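Local coordinates for uroporphyrin-III C-methyltransferase (Thermus thermophilus, PDB 1VE2), which probably transfers methyl groups from S-adenosyl-L-methionine to carbon atoms of uroporphyrinogen III in tetrapyrrole biosynthesis, at residues Met1-Gly13 with Ala75-Pro89. Residues are numbered along the deposited sequence; the frame is centred on the assembly and turned at random.
Sequences MRGKVYLVGAGFG and AREGRVVARLKGGDP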
# COMPACT_ATOMS: atom_id res chain seq x y z
N MET A 1 -5.83 29.63 10.93
CA MET A 1 -7.20 29.10 10.70
C MET A 1 -7.53 28.00 11.71
O MET A 1 -6.63 27.31 12.19
CB MET A 1 -7.32 28.52 9.29
CG MET A 1 -8.32 29.24 8.41
SD MET A 1 -8.61 28.35 6.87
CE MET A 1 -7.68 29.34 5.72
N ARG A 2 -8.81 27.86 12.04
CA ARG A 2 -9.24 26.83 12.98
C ARG A 2 -9.65 25.64 12.11
O ARG A 2 -9.47 24.48 12.49
CB ARG A 2 -10.45 27.32 13.78
CG ARG A 2 -10.69 26.60 15.11
CD ARG A 2 -11.06 25.13 14.97
NE ARG A 2 -10.00 24.26 15.46
CZ ARG A 2 -10.19 23.13 16.13
NH1 ARG A 2 -11.42 22.71 16.40
NH2 ARG A 2 -9.15 22.41 16.54
N GLY A 3 -10.19 25.96 10.94
CA GLY A 3 -10.61 24.93 10.01
C GLY A 3 -9.45 24.09 9.53
O GLY A 3 -8.32 24.57 9.40
N LYS A 4 -9.73 22.82 9.26
CA LYS A 4 -8.70 21.91 8.78
C LYS A 4 -9.38 20.71 8.16
O LYS A 4 -10.43 20.27 8.61
CB LYS A 4 -7.81 21.47 9.93
CG LYS A 4 -6.68 20.53 9.51
CD LYS A 4 -5.72 20.32 10.67
CE LYS A 4 -4.53 19.47 10.26
NZ LYS A 4 -3.61 19.26 11.41
N VAL A 5 -8.75 20.16 7.12
CA VAL A 5 -9.31 19.01 6.45
C VAL A 5 -8.33 17.85 6.48
O VAL A 5 -7.13 18.03 6.23
CB VAL A 5 -9.64 19.34 4.97
CG1 VAL A 5 -10.15 18.09 4.26
CG2 VAL A 5 -10.69 20.46 4.91
N TYR A 6 -8.83 16.67 6.80
CA TYR A 6 -8.00 15.47 6.82
C TYR A 6 -8.50 14.57 5.70
O TYR A 6 -9.71 14.33 5.61
CB TYR A 6 -8.14 14.72 8.14
CG TYR A 6 -7.47 15.38 9.32
CD1 TYR A 6 -6.13 15.12 9.61
CD2 TYR A 6 -8.17 16.24 10.16
CE1 TYR A 6 -5.51 15.71 10.71
CE2 TYR A 6 -7.56 16.84 11.26
CZ TYR A 6 -6.23 16.56 11.53
OH TYR A 6 -5.61 17.14 12.62
N LEU A 7 -7.61 14.11 4.84
CA LEU A 7 -8.02 13.17 3.78
C LEU A 7 -7.60 11.85 4.42
O LEU A 7 -6.41 11.56 4.55
CB LEU A 7 -7.27 13.43 2.47
CG LEU A 7 -7.44 14.85 1.89
CD1 LEU A 7 -6.82 14.87 0.49
CD2 LEU A 7 -8.92 15.24 1.81
N VAL A 8 -8.59 11.06 4.82
CA VAL A 8 -8.37 9.81 5.55
C VAL A 8 -8.64 8.51 4.83
O VAL A 8 -9.68 8.33 4.20
CB VAL A 8 -9.24 9.81 6.84
CG1 VAL A 8 -8.92 8.57 7.71
CG2 VAL A 8 -9.00 11.10 7.61
N GLY A 9 -7.69 7.58 4.95
CA GLY A 9 -7.84 6.27 4.35
C GLY A 9 -8.54 5.35 5.34
O GLY A 9 -8.15 5.27 6.51
N ALA A 10 -9.58 4.65 4.88
CA ALA A 10 -10.32 3.74 5.75
C ALA A 10 -9.79 2.31 5.67
O ALA A 10 -10.28 1.43 6.38
CB ALA A 10 -11.81 3.75 5.37
N GLY A 11 -8.79 2.07 4.83
CA GLY A 11 -8.28 0.72 4.71
C GLY A 11 -9.19 -0.04 3.77
O GLY A 11 -10.19 0.51 3.30
N PHE A 12 -8.88 -1.30 3.50
CA PHE A 12 -9.67 -2.12 2.57
C PHE A 12 -10.87 -2.83 3.19
O PHE A 12 -11.76 -3.29 2.46
CB PHE A 12 -8.75 -3.16 1.93
CG PHE A 12 -8.32 -4.25 2.88
CD1 PHE A 12 -9.13 -5.36 3.10
CD2 PHE A 12 -7.15 -4.12 3.61
CE1 PHE A 12 -8.77 -6.32 4.05
CE2 PHE A 12 -6.79 -5.08 4.55
CZ PHE A 12 -7.61 -6.18 4.78
N GLY A 13 -10.91 -2.93 4.51
CA GLY A 13 -12.01 -3.62 5.15
C GLY A 13 -12.43 -3.14 6.52
O GLY A 13 -12.78 -1.98 6.70
N ALA A 75 -14.13 24.03 6.19
CA ALA A 75 -12.90 24.48 6.83
C ALA A 75 -12.91 26.00 7.03
O ALA A 75 -12.40 26.51 8.04
CB ALA A 75 -11.69 24.07 6.00
N ARG A 76 -13.47 26.72 6.07
CA ARG A 76 -13.52 28.17 6.17
C ARG A 76 -14.50 28.61 7.25
O ARG A 76 -14.41 29.72 7.78
CB ARG A 76 -13.87 28.78 4.81
CG ARG A 76 -12.68 28.75 3.85
CD ARG A 76 -13.02 29.22 2.45
NE ARG A 76 -11.81 29.42 1.65
CZ ARG A 76 -11.78 29.51 0.33
NH1 ARG A 76 -12.91 29.42 -0.37
NH2 ARG A 76 -10.63 29.70 -0.30
N GLU A 77 -15.43 27.72 7.59
CA GLU A 77 -16.41 27.98 8.65
C GLU A 77 -15.69 27.77 9.99
O GLU A 77 -16.25 28.04 11.06
CB GLU A 77 -17.59 27.02 8.55
CG GLU A 77 -18.65 27.41 7.53
CD GLU A 77 -19.73 26.37 7.39
OE1 GLU A 77 -20.07 25.73 8.41
OE2 GLU A 77 -20.26 26.19 6.27
N GLY A 78 -14.46 27.27 9.91
CA GLY A 78 -13.66 27.04 11.10
C GLY A 78 -13.77 25.63 11.67
O GLY A 78 -13.34 25.39 12.80
N ARG A 79 -14.33 24.71 10.90
CA ARG A 79 -14.50 23.33 11.36
C ARG A 79 -13.36 22.39 10.98
O ARG A 79 -12.64 22.63 10.01
CB ARG A 79 -15.81 22.76 10.80
CG ARG A 79 -17.08 23.32 11.40
CD ARG A 79 -18.29 22.81 10.63
NE ARG A 79 -19.53 22.88 11.40
CZ ARG A 79 -19.80 22.12 12.46
NH1 ARG A 79 -18.93 21.22 12.88
NH2 ARG A 79 -20.96 22.25 13.08
N VAL A 80 -13.21 21.33 11.77
CA VAL A 80 -12.20 20.30 11.52
C VAL A 80 -13.01 19.20 10.86
O VAL A 80 -13.92 18.64 11.47
CB VAL A 80 -11.61 19.74 12.82
CG1 VAL A 80 -10.75 18.50 12.52
CG2 VAL A 80 -10.77 20.81 13.50
N VAL A 81 -12.69 18.87 9.62
CA VAL A 81 -13.46 17.86 8.92
C VAL A 81 -12.59 16.80 8.27
O VAL A 81 -11.37 16.96 8.15
CB VAL A 81 -14.36 18.53 7.86
CG1 VAL A 81 -15.33 19.48 8.56
CG2 VAL A 81 -13.52 19.28 6.86
N ALA A 82 -13.23 15.72 7.86
CA ALA A 82 -12.50 14.63 7.24
C ALA A 82 -13.21 14.08 6.01
O ALA A 82 -14.44 14.05 5.95
CB ALA A 82 -12.28 13.49 8.24
N ARG A 83 -12.40 13.68 5.04
CA ARG A 83 -12.87 13.06 3.82
C ARG A 83 -12.42 11.61 4.08
O ARG A 83 -11.23 11.35 4.19
CB ARG A 83 -12.14 13.64 2.61
CG ARG A 83 -12.40 12.94 1.29
CD ARG A 83 -13.76 13.25 0.70
NE ARG A 83 -13.96 12.54 -0.55
CZ ARG A 83 -14.56 11.35 -0.66
NH1 ARG A 83 -15.03 10.74 0.42
NH2 ARG A 83 -14.65 10.76 -1.85
N LEU A 84 -13.37 10.69 4.20
CA LEU A 84 -13.05 9.29 4.49
C LEU A 84 -13.22 8.46 3.22
O LEU A 84 -14.31 8.40 2.65
CB LEU A 84 -13.96 8.76 5.60
CG LEU A 84 -13.69 7.33 6.12
CD1 LEU A 84 -12.27 7.22 6.72
CD2 LEU A 84 -14.74 7.00 7.18
N LYS A 85 -12.13 7.83 2.80
CA LYS A 85 -12.11 7.07 1.56
C LYS A 85 -11.60 5.64 1.71
O LYS A 85 -10.70 5.36 2.50
CB LYS A 85 -11.22 7.81 0.56
CG LYS A 85 -11.07 9.30 0.90
CD LYS A 85 -10.07 10.02 0.01
CE LYS A 85 -10.55 10.08 -1.43
NZ LYS A 85 -9.62 10.88 -2.26
N GLY A 86 -12.16 4.73 0.92
CA GLY A 86 -11.72 3.35 0.98
C GLY A 86 -10.24 3.26 0.61
O GLY A 86 -9.75 4.05 -0.21
N GLY A 87 -9.54 2.31 1.22
CA GLY A 87 -8.12 2.10 0.96
C GLY A 87 -7.29 3.28 1.43
O GLY A 87 -7.45 3.75 2.55
N ASP A 88 -6.37 3.73 0.58
CA ASP A 88 -5.52 4.88 0.89
C ASP A 88 -6.17 6.06 0.15
O ASP A 88 -6.61 5.93 -0.99
CB ASP A 88 -4.11 4.63 0.38
CG ASP A 88 -3.18 5.77 0.70
OD1 ASP A 88 -3.20 6.78 -0.03
OD2 ASP A 88 -2.43 5.65 1.69
N PRO A 89 -6.22 7.24 0.79
CA PRO A 89 -6.84 8.40 0.16
C PRO A 89 -6.20 8.97 -1.10
O PRO A 89 -6.84 9.73 -1.82
CB PRO A 89 -6.87 9.42 1.30
CG PRO A 89 -5.59 9.14 2.00
CD PRO A 89 -5.54 7.62 2.04
O HOH W 1 -11.14 28.45 9.41
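Val8 N donates to Arg83 O at 2.7 Å, and Lys85 N answers to Val8 O, almost straight at the hydrogen (167°). Tyr6 and Lys4 repeat this exchange with Arg83, Val81 and Arg79, zipping strands 4-9 and 80-85 together in parallel. Farther along, Ala10 and Gly11 both oppose Gly87 in a classic beta bulge; Gly11 and Gly87 have positive phi, which suits residues without a side chain. Gly3 is equally apt, since a beta carbon there would strike Ala75 O. Lys4 NZ reaches Tyr6 OH (3.2 Å) and the carboxylate of Glu110. With CG beside the backbone N (chi1 -73°), the Tyr6 ring meets Val80 CG1 in plane, at its CE2 edge (3.8 Å). Replacing Tyr6 by alanine removes the ring, which is likely to leave Val80 CG1 without this neighbour and Lys4 NZ without its hydroxyl partner. Val80 CG2 lies over the centre of the Arg2 guanidinium, 3.5 Å above its plane. Val8 CG1 touches Leu84 CD1 (3.7 Å) across the strands, and small Val8 and Ala82 let Val25 of helix 20-28 come close to the sheet. These are neighbouring inner strands of the five-stranded parallel sheet, flanked by helices, in the alpha/beta N-terminal domain of tetrapyrrole methylases.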